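Local coordinates for protein Rho guanyl nucleotide exchange factor (Rom2), putative (Aspergillus fumigatus Af293, PDB 5O51) that probably acts, as a whole, as a guanine-nucleotide exchange factor for Rho-type GTPases, this piece being its CNH domain, folded as a seven-bladed beta-propeller, at residues Tyr319-Glu324 with Val329-Asp334; Ala272-Tyr277 with Arg315-Ala320; Asn23-Val28 with Leu34-Asp39; Ser13-Ser18 with Ser53-Arg58; Tyr279-Ala282 with Phe287-Ile290. All blocks are in the same frame, centred on the assembly; numbering follows the deposited sequence.

Contact 1. Residues Tyr319-Glu324 with Val329-Asp334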
# COMPACT_ATOMS: atom_id res chain seq x y z
N TYR A 319 2.45 3.09 -11.13
CA TYR A 319 3.49 2.09 -10.88
C TYR A 319 4.79 2.53 -11.51
O TYR A 319 4.78 3.45 -12.29
CB TYR A 319 3.04 0.68 -11.36
CG TYR A 319 3.06 0.48 -12.85
CD1 TYR A 319 2.08 1.03 -13.66
CD2 TYR A 319 4.09 -0.22 -13.48
CE1 TYR A 319 2.12 0.88 -15.05
CE2 TYR A 319 4.13 -0.41 -14.86
CZ TYR A 319 3.10 0.14 -15.65
OH TYR A 319 3.09 -0.01 -17.05
N ALA A 320 5.92 1.96 -11.04
CA ALA A 320 7.25 2.19 -11.59
C ALA A 320 7.93 0.93 -12.11
O ALA A 320 7.68 -0.15 -11.60
CB ALA A 320 8.15 2.88 -10.54
N TYR A 321 8.82 1.11 -13.07
CA TYR A 321 9.63 0.02 -13.62
C TYR A 321 10.98 0.55 -14.14
O TYR A 321 11.08 1.73 -14.52
CB TYR A 321 8.83 -0.76 -14.69
CG TYR A 321 8.49 0.04 -15.95
CD1 TYR A 321 7.30 0.71 -16.03
CD2 TYR A 321 9.33 0.09 -17.05
CE1 TYR A 321 6.96 1.43 -17.13
CE2 TYR A 321 9.00 0.85 -18.18
CZ TYR A 321 7.81 1.52 -18.18
OH TYR A 321 7.34 2.28 -19.24
N GLU A 322 12.00 -0.31 -14.16
CA GLU A 322 13.34 0.01 -14.75
C GLU A 322 13.30 -0.22 -16.24
O GLU A 322 12.80 -1.23 -16.70
CB GLU A 322 14.45 -0.92 -14.28
CG GLU A 322 14.76 -0.89 -12.83
CD GLU A 322 15.91 -1.80 -12.39
OE1 GLU A 322 16.56 -2.48 -13.26
OE2 GLU A 322 16.13 -1.83 -11.14
N ASP A 323 13.92 0.66 -16.99
CA ASP A 323 14.06 0.50 -18.42
C ASP A 323 15.55 0.69 -18.77
O ASP A 323 16.33 1.13 -17.91
CB ASP A 323 13.19 1.54 -19.09
CG ASP A 323 12.60 1.07 -20.38
OD1 ASP A 323 13.08 0.04 -20.93
OD2 ASP A 323 11.66 1.76 -20.82
N GLU A 324 15.98 0.39 -19.99
CA GLU A 324 17.45 0.49 -20.22
C GLU A 324 17.90 1.95 -20.51
O GLU A 324 17.08 2.84 -20.71
CB GLU A 324 17.82 -0.41 -21.38
CG GLU A 324 17.61 0.27 -22.73
CD GLU A 324 17.79 -0.67 -23.92
OE1 GLU A 324 17.28 -1.83 -23.83
OE2 GLU A 324 18.42 -0.23 -24.94
N VAL A 329 11.09 4.55 -14.52
CA VAL A 329 9.95 5.14 -15.22
C VAL A 329 8.70 5.07 -14.31
O VAL A 329 8.39 4.02 -13.71
CB VAL A 329 9.70 4.42 -16.56
CG1 VAL A 329 8.50 5.01 -17.30
CG2 VAL A 329 10.96 4.43 -17.45
N VAL A 330 7.98 6.16 -14.23
CA VAL A 330 6.66 6.22 -13.61
C VAL A 330 5.54 6.22 -14.67
O VAL A 330 5.63 6.93 -15.70
CB VAL A 330 6.49 7.41 -12.69
CG1 VAL A 330 5.13 7.34 -12.02
CG2 VAL A 330 7.56 7.34 -11.59
N ALA A 331 4.54 5.36 -14.46
CA ALA A 331 3.44 5.17 -15.45
C ALA A 331 2.11 5.01 -14.79
O ALA A 331 2.00 4.80 -13.59
CB ALA A 331 3.75 3.99 -16.34
N SER A 332 1.06 5.15 -15.59
CA SER A 332 -0.32 5.10 -15.15
C SER A 332 -1.10 4.06 -15.93
O SER A 332 -0.94 3.95 -17.16
CB SER A 332 -1.01 6.41 -15.48
OG SER A 332 -2.35 6.37 -14.98
N LEU A 333 -1.91 3.27 -15.25
CA LEU A 333 -2.86 2.37 -15.95
C LEU A 333 -4.25 2.85 -15.65
O LEU A 333 -4.57 3.01 -14.46
CB LEU A 333 -2.79 0.95 -15.43
CG LEU A 333 -1.54 0.19 -15.77
CD1 LEU A 333 -1.70 -1.25 -15.28
CD2 LEU A 333 -1.19 0.18 -17.23
N ASP A 334 -5.06 3.07 -16.68
CA ASP A 334 -6.48 3.44 -16.40
C ASP A 334 -7.46 2.72 -17.32
O ASP A 334 -7.23 2.68 -18.54
CB ASP A 334 -6.72 4.94 -16.48
CG ASP A 334 -8.11 5.35 -15.91
OD1 ASP A 334 -8.54 4.81 -14.85
OD2 ASP A 334 -8.79 6.19 -16.54
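V329 lies against Y321, and their backbones are joined twice. V329 N donates to Y321 O at 2.8 Å, and Y321 N donates to V329 O at 3.0 Å. The Y321 ring leans across the strand gap, its CG set between the backbone N and the carbonyl carbon (chi1 65°). One ring face thus covers V329, with CB 4.0 Å from the ring centroid in a CH-pi contact. V329 CG1 continues to 3.5 Å from Y321 OH, a hydroxyl whose hydrogen bond is to K8 NZ. V330 forms a non-hydrogen-bonded pair with A320 on the other face of the sheet. Its own backbone polar atoms turn to L11 and C12. The two strands form an antiparallel hairpin in the last blade of the propeller. Strand 8-12, from the start of the chain, is the outer edge of this blade and closes the ring of blades. A331 restores the paired backbone: its N reaches Y319 O at 2.9 Å with a nearly straight bond (164°). A331 CB touches Y319 CE1 at 3.7 Å. S332 turns its hydroxyl to E316. L333 returns to the Y319 side, where its CG meets the same CE1 at 3.8 Å.

Contact 2. Residues Ala272-Tyr277 with Arg315-Ala320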
# COMPACT_ATOMS: atom_id res chain seq x y z
N ALA A 272 1.85 -7.01 -4.44
CA ALA A 272 0.80 -5.96 -4.38
C ALA A 272 -0.32 -6.26 -5.35
O ALA A 272 -0.10 -7.01 -6.34
CB ALA A 272 1.42 -4.57 -4.64
N PHE A 273 -1.50 -5.69 -5.08
CA PHE A 273 -2.69 -5.96 -5.86
C PHE A 273 -3.49 -4.67 -6.07
O PHE A 273 -3.48 -3.81 -5.24
CB PHE A 273 -3.61 -6.97 -5.10
CG PHE A 273 -3.05 -8.38 -5.04
CD1 PHE A 273 -2.16 -8.74 -4.06
CD2 PHE A 273 -3.36 -9.29 -6.01
CE1 PHE A 273 -1.62 -10.02 -4.02
CE2 PHE A 273 -2.83 -10.56 -6.01
CZ PHE A 273 -1.96 -10.93 -5.01
N ALA A 274 -4.21 -4.59 -7.18
CA ALA A 274 -5.23 -3.60 -7.39
C ALA A 274 -6.43 -4.13 -8.16
O ALA A 274 -6.28 -4.97 -9.08
CB ALA A 274 -4.64 -2.45 -8.15
N LEU A 275 -7.60 -3.61 -7.80
CA LEU A 275 -8.86 -3.95 -8.49
C LEU A 275 -9.37 -2.78 -9.35
O LEU A 275 -9.57 -1.67 -8.87
CB LEU A 275 -9.87 -4.42 -7.45
CG LEU A 275 -11.28 -4.80 -7.93
CD1 LEU A 275 -11.30 -5.82 -9.07
CD2 LEU A 275 -12.07 -5.31 -6.74
N SER A 276 -9.53 -3.02 -10.64
CA SER A 276 -10.20 -2.07 -11.56
C SER A 276 -11.21 -2.82 -12.43
O SER A 276 -10.92 -3.22 -13.58
CB SER A 276 -9.17 -1.33 -12.39
OG SER A 276 -9.80 -0.31 -13.09
N TYR A 277 -12.40 -3.01 -11.87
CA TYR A 277 -13.48 -3.88 -12.46
C TYR A 277 -13.57 -3.74 -13.97
O TYR A 277 -13.50 -2.62 -14.46
CB TYR A 277 -14.85 -3.65 -11.78
CG TYR A 277 -15.80 -4.85 -11.98
CD1 TYR A 277 -16.47 -5.02 -13.21
CD2 TYR A 277 -16.04 -5.81 -10.96
CE1 TYR A 277 -17.30 -6.10 -13.43
CE2 TYR A 277 -16.90 -6.91 -11.20
CZ TYR A 277 -17.49 -7.04 -12.45
OH TYR A 277 -18.34 -8.06 -12.80
N ARG A 315 -9.23 6.87 -9.72
CA ARG A 315 -8.67 7.49 -10.95
C ARG A 315 -7.79 6.55 -11.79
O ARG A 315 -7.99 6.40 -13.01
CB ARG A 315 -7.77 8.72 -10.63
CG ARG A 315 -8.28 9.79 -9.68
CD ARG A 315 -7.26 10.93 -9.44
NE ARG A 315 -6.46 10.76 -8.21
CZ ARG A 315 -6.91 10.90 -6.95
NH1 ARG A 315 -8.19 11.20 -6.73
NH2 ARG A 315 -6.10 10.70 -5.90
N GLU A 316 -6.77 5.94 -11.15
CA GLU A 316 -5.73 5.25 -11.89
C GLU A 316 -4.89 4.40 -10.97
O GLU A 316 -5.00 4.49 -9.77
CB GLU A 316 -4.83 6.27 -12.63
CG GLU A 316 -4.31 7.39 -11.72
CD GLU A 316 -3.59 8.52 -12.45
OE1 GLU A 316 -3.30 8.41 -13.67
OE2 GLU A 316 -3.27 9.52 -11.78
N ILE A 317 -4.09 3.55 -11.56
CA ILE A 317 -3.05 2.81 -10.83
C ILE A 317 -1.72 3.35 -11.31
O ILE A 317 -1.41 3.28 -12.50
CB ILE A 317 -3.12 1.29 -11.14
CG1 ILE A 317 -4.51 0.80 -10.80
CG2 ILE A 317 -2.06 0.52 -10.36
CD1 ILE A 317 -4.91 -0.48 -11.51
N LEU A 318 -0.94 3.89 -10.38
CA LEU A 318 0.41 4.35 -10.67
C LEU A 318 1.45 3.28 -10.26
O LEU A 318 1.35 2.65 -9.16
CB LEU A 318 0.64 5.69 -9.94
CG LEU A 318 -0.34 6.82 -10.26
CD1 LEU A 318 -0.17 8.02 -9.39
CD2 LEU A 318 -0.10 7.20 -11.71
N TYR A 319 2.45 3.09 -11.13
CA TYR A 319 3.49 2.09 -10.88
C TYR A 319 4.79 2.53 -11.51
O TYR A 319 4.78 3.45 -12.29
CB TYR A 319 3.04 0.68 -11.36
CG TYR A 319 3.06 0.48 -12.85
CD1 TYR A 319 2.08 1.03 -13.66
CD2 TYR A 319 4.09 -0.22 -13.48
CE1 TYR A 319 2.12 0.88 -15.05
CE2 TYR A 319 4.13 -0.41 -14.86
CZ TYR A 319 3.10 0.14 -15.65
OH TYR A 319 3.09 -0.01 -17.05
N ALA A 320 5.92 1.96 -11.04
CA ALA A 320 7.25 2.19 -11.59
C ALA A 320 7.93 0.93 -12.11
O ALA A 320 7.68 -0.15 -11.60
CB ALA A 320 8.15 2.88 -10.54
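I317 and A274 meet by methyl groups, with no hydrogen bond between the two strands. I317 has the most surface buried here, and its CD1 does most of the touching. CD1 approaches A274 CB at 3.9 Å, and CG1 follows at 4.2 Å. The torsions account for this reach. CG1 stands anti to the carbonyl carbon (chi1 -56°), and CD1 extends the chain outward (chi2 158°). The branch CG2 points elsewhere and stays farther from A274. The backbones remain well separated, with A274 CA and I317 CA 7.6 Å apart. One isoleucine side chain therefore spans most of the gap.

S276 adds a looser contact on the same side of its strand as A274. Its CB is 4.4 Å from I317 CD1. The carbon, and not the hydroxyl oxygen, is the nearer atom. The I317 side chain also touches L281 and F283, while A274 packs on M309 and S312. These neighbours make the surroundings of the methyl contact largely apolar.

Each strand has its backbone partner inside its own sheet: A274 bonds to L281, and I317 to L333. The contact thus joins two sheets by side chains alone. Strand 272-276 is the innermost of one blade, and strand 317-323 belongs to the next. Such apolar contact between the faces of adjacent blades is typical of a beta-propeller.

Contact 3. Residues Asn23-Val28 with Leu34-Asp39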
# COMPACT_ATOMS: atom_id res chain seq x y z
N ASN A 23 10.95 5.04 -4.67
CA ASN A 23 10.58 3.99 -3.77
C ASN A 23 9.03 3.95 -3.51
O ASN A 23 8.46 2.88 -3.23
CB ASN A 23 11.24 4.15 -2.39
CG ASN A 23 12.79 4.03 -2.40
OD1 ASN A 23 13.36 3.39 -3.21
ND2 ASN A 23 13.44 4.68 -1.44
N CYS A 24 8.42 5.14 -3.44
CA CYS A 24 6.99 5.32 -3.06
C CYS A 24 6.44 6.61 -3.59
O CYS A 24 7.19 7.46 -4.09
CB CYS A 24 6.83 5.26 -1.54
SG CYS A 24 7.86 6.41 -0.61
N LEU A 25 5.11 6.76 -3.51
CA LEU A 25 4.45 7.92 -4.09
C LEU A 25 3.06 8.05 -3.47
O LEU A 25 2.42 7.02 -3.17
CB LEU A 25 4.43 7.77 -5.64
CG LEU A 25 3.63 8.73 -6.55
CD1 LEU A 25 4.16 8.74 -7.96
CD2 LEU A 25 2.16 8.35 -6.65
N VAL A 26 2.59 9.28 -3.29
CA VAL A 26 1.18 9.52 -2.99
C VAL A 26 0.71 10.77 -3.75
O VAL A 26 1.45 11.76 -3.85
CB VAL A 26 0.92 9.68 -1.48
CG1 VAL A 26 1.69 10.90 -0.93
CG2 VAL A 26 -0.57 9.82 -1.17
N PRO A 27 -0.53 10.73 -4.32
CA PRO A 27 -1.11 11.91 -4.97
C PRO A 27 -1.69 12.83 -3.91
O PRO A 27 -2.08 12.36 -2.89
CB PRO A 27 -2.21 11.32 -5.90
CG PRO A 27 -2.52 9.99 -5.32
CD PRO A 27 -1.19 9.49 -4.77
N VAL A 28 -1.66 14.14 -4.12
CA VAL A 28 -2.28 15.10 -3.17
C VAL A 28 -3.06 16.11 -4.02
O VAL A 28 -2.99 16.07 -5.25
CB VAL A 28 -1.25 15.85 -2.27
CG1 VAL A 28 -0.37 14.85 -1.54
CG2 VAL A 28 -0.37 16.77 -3.09
N LEU A 34 1.75 15.01 -7.56
CA LEU A 34 2.36 13.75 -7.11
C LEU A 34 3.53 14.01 -6.20
O LEU A 34 4.45 14.77 -6.57
CB LEU A 34 2.88 12.99 -8.32
CG LEU A 34 1.84 12.64 -9.36
CD1 LEU A 34 2.52 11.99 -10.57
CD2 LEU A 34 0.74 11.77 -8.78
N VAL A 35 3.56 13.35 -5.05
CA VAL A 35 4.68 13.45 -4.14
C VAL A 35 5.47 12.10 -4.12
O VAL A 35 4.91 11.02 -3.79
CB VAL A 35 4.16 13.81 -2.74
CG1 VAL A 35 5.28 13.87 -1.71
CG2 VAL A 35 3.37 15.15 -2.78
N TYR A 36 6.77 12.18 -4.41
CA TYR A 36 7.69 11.02 -4.59
C TYR A 36 8.66 10.90 -3.44
O TYR A 36 9.29 11.91 -3.04
CB TYR A 36 8.60 11.19 -5.84
CG TYR A 36 7.89 11.45 -7.18
CD1 TYR A 36 7.43 10.41 -7.97
CD2 TYR A 36 7.61 12.72 -7.59
CE1 TYR A 36 6.84 10.67 -9.22
CE2 TYR A 36 6.97 13.00 -8.80
CZ TYR A 36 6.58 11.99 -9.62
OH TYR A 36 5.93 12.33 -10.80
N GLY A 37 8.84 9.68 -2.93
CA GLY A 37 9.88 9.38 -1.90
C GLY A 37 11.00 8.51 -2.53
O GLY A 37 10.74 7.53 -3.25
N THR A 38 12.23 8.95 -2.33
CA THR A 38 13.44 8.20 -2.77
C THR A 38 14.46 8.02 -1.63
O THR A 38 14.26 8.48 -0.48
CB THR A 38 14.12 9.01 -3.84
OG1 THR A 38 14.80 10.12 -3.19
CG2 THR A 38 13.09 9.55 -4.87
N ASP A 39 15.56 7.37 -1.96
CA ASP A 39 16.71 7.20 -1.03
C ASP A 39 17.38 8.52 -0.57
O ASP A 39 17.83 8.58 0.52
CB ASP A 39 17.72 6.17 -1.61
CG ASP A 39 17.28 4.77 -1.37
OD1 ASP A 39 16.32 4.57 -0.58
OD2 ASP A 39 17.88 3.85 -1.96
O HOH W 1 15.85 5.45 -4.32
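L25 and Y36 lie side by side across an antiparallel hairpin, the first two strands of a propeller blade. L25 CD1 comes to 3.5 Å from Y36 CE1, meeting the ring obliquely. On the same face, P27 CB touches L34 CD2. The opposite face carries V26, V28 and V35. There V28 CG1 meets V35 CG2 at 4.0 Å.

Paired backbone bonds hold this register. V26 N donates to V35 O, and V35 N returns to V26 O, each at 2.9 Å. At the other end N23 and C24 both face G37, forming a classic beta bulge. G37 O accepts N23 N at 2.9 Å and, weakly, C24 N. G37 N returns a bond to C24 O at 3.0 Å. C24 SG sits between its backbone N and carbonyl carbon (chi1 54°), which brings it to 3.8 Å from G37 CA.

Neighbouring blades flank both faces. L25 packs on L310 and P27 on H311, while C24 and V35 pack on I68. Y36 OH is hydrogen-bonded to S45, and the Y36 ring meets that of F16.

N23 ND2 also donates to V65 O of strand 65-71, the first strand of the next blade. A water takes a hydrogen bond from D39 N and gives a weak one to N23 OD1. N23 ND2 donates to D39 OD1 at 3.0 Å, in its own amide plane but from above the carboxylate plane.

Contact 4. Residues Ser13-Ser18 with Ser53-Arg58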
# COMPACT_ATOMS: atom_id res chain seq x y z
N SER A 13 9.63 9.62 -17.40
CA SER A 13 10.69 8.72 -17.78
C SER A 13 12.09 9.42 -17.77
O SER A 13 13.11 8.77 -18.13
CB SER A 13 10.43 8.20 -19.19
OG SER A 13 10.63 9.22 -20.15
N ASN A 14 12.11 10.73 -17.49
CA ASN A 14 13.36 11.52 -17.68
C ASN A 14 14.17 11.82 -16.45
O ASN A 14 15.38 11.94 -16.55
CB ASN A 14 13.06 12.84 -18.38
CG ASN A 14 12.70 12.65 -19.83
OD1 ASN A 14 11.62 13.05 -20.26
ND2 ASN A 14 13.60 12.04 -20.61
N PHE A 15 13.51 11.92 -15.28
CA PHE A 15 14.09 12.57 -14.14
C PHE A 15 14.72 11.58 -13.15
O PHE A 15 15.77 11.88 -12.60
CB PHE A 15 13.02 13.43 -13.48
CG PHE A 15 13.51 14.27 -12.29
CD1 PHE A 15 14.18 15.46 -12.48
CD2 PHE A 15 13.26 13.86 -10.98
CE1 PHE A 15 14.60 16.23 -11.38
CE2 PHE A 15 13.69 14.63 -9.91
CZ PHE A 15 14.35 15.82 -10.12
N PHE A 16 14.07 10.44 -12.89
CA PHE A 16 14.55 9.47 -11.86
C PHE A 16 15.36 8.43 -12.63
O PHE A 16 15.02 8.09 -13.80
CB PHE A 16 13.36 8.84 -11.11
CG PHE A 16 12.59 9.81 -10.27
CD1 PHE A 16 13.09 10.27 -9.05
CD2 PHE A 16 11.33 10.30 -10.71
CE1 PHE A 16 12.37 11.23 -8.30
CE2 PHE A 16 10.63 11.22 -9.98
CZ PHE A 16 11.12 11.68 -8.76
N THR A 17 16.42 7.94 -12.01
CA THR A 17 17.44 7.12 -12.69
C THR A 17 17.90 6.07 -11.75
O THR A 17 17.51 6.04 -10.55
CB THR A 17 18.69 7.92 -13.26
OG1 THR A 17 19.60 8.32 -12.24
CG2 THR A 17 18.31 9.15 -14.08
N SER A 18 18.77 5.21 -12.29
CA SER A 18 19.51 4.25 -11.49
C SER A 18 20.25 4.91 -10.29
O SER A 18 20.49 4.26 -9.29
CB SER A 18 20.51 3.44 -12.37
OG SER A 18 21.42 4.30 -13.09
N SER A 53 8.87 21.13 -19.96
CA SER A 53 10.25 21.19 -19.42
C SER A 53 10.31 21.23 -17.87
O SER A 53 11.40 21.38 -17.30
CB SER A 53 11.00 22.40 -19.99
OG SER A 53 10.49 23.62 -19.46
N ALA A 54 9.15 21.12 -17.19
CA ALA A 54 9.09 21.21 -15.73
C ALA A 54 9.62 19.93 -15.13
O ALA A 54 9.28 18.84 -15.58
CB ALA A 54 7.65 21.45 -15.27
N LYS A 55 10.45 20.04 -14.11
CA LYS A 55 11.00 18.87 -13.44
C LYS A 55 10.33 18.76 -12.11
O LYS A 55 9.96 19.77 -11.59
CB LYS A 55 12.53 19.07 -13.22
CG LYS A 55 13.22 19.44 -14.50
CD LYS A 55 14.74 19.33 -14.43
CE LYS A 55 15.30 19.84 -15.73
NZ LYS A 55 16.78 19.63 -15.75
N PRO A 56 10.22 17.55 -11.53
CA PRO A 56 9.84 17.52 -10.12
C PRO A 56 10.80 18.44 -9.30
O PRO A 56 11.97 18.52 -9.64
CB PRO A 56 10.05 16.06 -9.73
CG PRO A 56 9.98 15.31 -11.01
CD PRO A 56 10.49 16.21 -12.07
N ARG A 57 10.36 19.02 -8.20
CA ARG A 57 11.25 19.85 -7.33
C ARG A 57 11.40 19.31 -5.93
O ARG A 57 10.47 18.73 -5.38
CB ARG A 57 10.76 21.30 -7.26
CG ARG A 57 9.31 21.52 -6.96
CD ARG A 57 8.99 23.04 -6.78
NE ARG A 57 7.76 23.11 -5.99
CZ ARG A 57 7.69 23.21 -4.67
NH1 ARG A 57 8.77 23.46 -3.95
NH2 ARG A 57 6.51 23.15 -4.08
N ARG A 58 12.58 19.45 -5.38
CA ARG A 58 12.92 18.89 -4.11
C ARG A 58 12.22 19.73 -3.09
O ARG A 58 12.28 20.99 -3.15
CB ARG A 58 14.44 18.94 -3.89
CG ARG A 58 14.90 18.68 -2.46
CD ARG A 58 16.43 18.71 -2.39
NE ARG A 58 17.05 17.54 -3.01
CZ ARG A 58 17.31 16.38 -2.41
NH1 ARG A 58 17.03 16.21 -1.13
NH2 ARG A 58 17.84 15.35 -3.10
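P56 lies over one face of the F15 ring, and this is the tight part of the contact. P56 CD is 3.7 Å from the ring centroid and only 17° off the ring normal, a CH-pi contact. P56 CG is 3.6 Å from F15 CD2, so the proline covers the ring off-centre, toward its rim. The two side chains approach from opposite directions. F15 holds CG anti to its backbone N (chi1 -176°), which carries the ring out to the proline, one face turned to it. The P56 carbonyl comes near the far end of the ring, with its O 3.6 Å from F15 CZ. The F15 edge stands over the F16 face, with CD2 3.7 Å above the centre of that ring. F16 CE2 also reaches P56 CG, but at a looser 4.3 Å.

K55 marks the solvent side. Its CB touches F15 CE1 at 4.0 Å, and the two side chains cross at about a right angle. Beyond CG the lysine chain is extended and leads away from F15. No hydrogen bond joins the two segments, so the contact rests on carbon surfaces.

Its centre is about 23 Å from the centre of the chain, on the outer part of the propeller. Residues 13-18 form part of the loop from strand 8-12, the outer strand of the last blade, to strand 22-28 of the first. Residues 53-56 lead into strand 57-61, which 57-58 begin and which is the outer strand of that first blade. P56 packs on F43 of strand 41-46, and the F16 backbone bonds to D328 of strand 327-333.

Contact 5. Residues Tyr279-Ala282 with Phe287-Ile290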
# COMPACT_ATOMS: atom_id res chain seq x y z
N TYR A 279 -11.23 -6.13 -13.86
CA TYR A 279 -9.88 -6.74 -13.79
C TYR A 279 -9.30 -6.78 -12.39
O TYR A 279 -9.60 -5.95 -11.55
CB TYR A 279 -8.94 -6.06 -14.74
CG TYR A 279 -9.44 -5.96 -16.18
CD1 TYR A 279 -9.58 -7.10 -16.98
CD2 TYR A 279 -9.75 -4.73 -16.74
CE1 TYR A 279 -10.01 -7.00 -18.27
CE2 TYR A 279 -10.19 -4.61 -18.04
CZ TYR A 279 -10.31 -5.75 -18.82
OH TYR A 279 -10.75 -5.67 -20.13
N ILE A 280 -8.47 -7.80 -12.13
CA ILE A 280 -7.70 -7.88 -10.90
C ILE A 280 -6.27 -7.97 -11.39
O ILE A 280 -5.96 -8.80 -12.30
CB ILE A 280 -8.18 -9.01 -9.96
CG1 ILE A 280 -7.18 -9.31 -8.84
CG2 ILE A 280 -8.48 -10.30 -10.69
CD1 ILE A 280 -7.20 -8.21 -7.79
N LEU A 281 -5.42 -7.06 -10.86
CA LEU A 281 -4.03 -6.95 -11.30
C LEU A 281 -3.09 -7.37 -10.16
O LEU A 281 -3.21 -6.85 -9.06
CB LEU A 281 -3.70 -5.53 -11.70
CG LEU A 281 -4.39 -4.97 -12.97
CD1 LEU A 281 -5.74 -4.37 -12.63
CD2 LEU A 281 -3.58 -3.91 -13.66
N ALA A 282 -2.20 -8.32 -10.41
CA ALA A 282 -1.18 -8.76 -9.43
C ALA A 282 0.18 -8.25 -9.83
O ALA A 282 0.65 -8.60 -10.91
CB ALA A 282 -1.18 -10.28 -9.37
N PHE A 287 6.82 -9.07 -13.46
CA PHE A 287 5.64 -8.92 -14.34
C PHE A 287 4.36 -8.56 -13.64
O PHE A 287 4.14 -8.88 -12.48
CB PHE A 287 5.38 -10.22 -15.21
CG PHE A 287 5.23 -11.50 -14.42
CD1 PHE A 287 6.31 -12.32 -14.20
CD2 PHE A 287 3.98 -11.95 -14.05
CE1 PHE A 287 6.17 -13.53 -13.53
CE2 PHE A 287 3.84 -13.14 -13.37
CZ PHE A 287 4.93 -13.90 -13.06
N ILE A 288 3.48 -7.94 -14.38
CA ILE A 288 2.11 -7.70 -13.93
C ILE A 288 1.20 -8.73 -14.60
O ILE A 288 1.19 -8.83 -15.82
CB ILE A 288 1.57 -6.33 -14.35
CG1 ILE A 288 2.54 -5.21 -13.92
CG2 ILE A 288 0.22 -6.09 -13.71
CD1 ILE A 288 2.18 -3.86 -14.45
N GLU A 289 0.41 -9.45 -13.79
CA GLU A 289 -0.57 -10.43 -14.29
C GLU A 289 -1.96 -9.88 -14.15
O GLU A 289 -2.40 -9.61 -13.04
CB GLU A 289 -0.45 -11.78 -13.54
CG GLU A 289 -1.23 -12.97 -14.16
CD GLU A 289 -0.99 -14.33 -13.47
OE1 GLU A 289 0.01 -14.52 -12.71
OE2 GLU A 289 -1.85 -15.19 -13.65
N ILE A 290 -2.67 -9.84 -15.26
CA ILE A 290 -4.06 -9.31 -15.29
C ILE A 290 -5.13 -10.42 -15.59
O ILE A 290 -5.07 -11.05 -16.64
CB ILE A 290 -4.16 -8.16 -16.28
CG1 ILE A 290 -3.08 -7.09 -15.94
CG2 ILE A 290 -5.58 -7.60 -16.32
CD1 ILE A 290 -2.91 -6.11 -17.09
O HOH W 2 2.43 -10.78 -11.04
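A beta hairpin of the blade that precedes the last one brings A282 and E289 together. Strands 279-284 and 287-292 are the two middle strands of this antiparallel sheet. A282 N donates to E289 O at 2.9 Å, almost perfectly straight at 176°. E289 N returns a bond to A282 O at 3.0 Å. L281 and I290 form the neighbouring non-hydrogen-bonded pair. Their side chains run alongside each other on the face turned toward the last blade, with L281 CG 3.9 Å from I290 CG1. The other branch of I290 meets Y279, its CG2 lying 4.0 Å from Y279 CB. I290 CG2 stands anti to the backbone N while CG1 lies beside it, and the isoleucine thus serves both partners. On the opposite face the E289 carboxylate leads away from A282. It forms a salt bridge with R291 and accepts a hydrogen bond from E267 N, which would help to stabilise a buried charge.

Toward the turn a water donates to A282 O at 2.8 Å and to F287 O at 2.9 Å. Two carbonyl oxygens, which cannot bond to each other, are thereby linked through water, and A282 O accepts both this bond and that of E289 N.

Overall arrangement
The five contacts lie in three consecutive blades of the propeller and in the loop near its closure. Contacts 1 and 2 share Y319 and A320, and their centres are about 12 Å apart. The centres of contacts 2 and 5 are about 9 Å apart, and the hairpin of contact 5 extends the sheet of strand 272-276 through the bond between A274 O and L281 N. L333 of contact 1 also packs on L281 of contact 5. On the other side of the last blade, L318 of segment 315-320 touches L25 and L34 of contact 3. Contact 4 adjoins contact 3 through F16 and Y36. Contacts 4 and 5 are the farthest apart, with centres about 27 Å from each other.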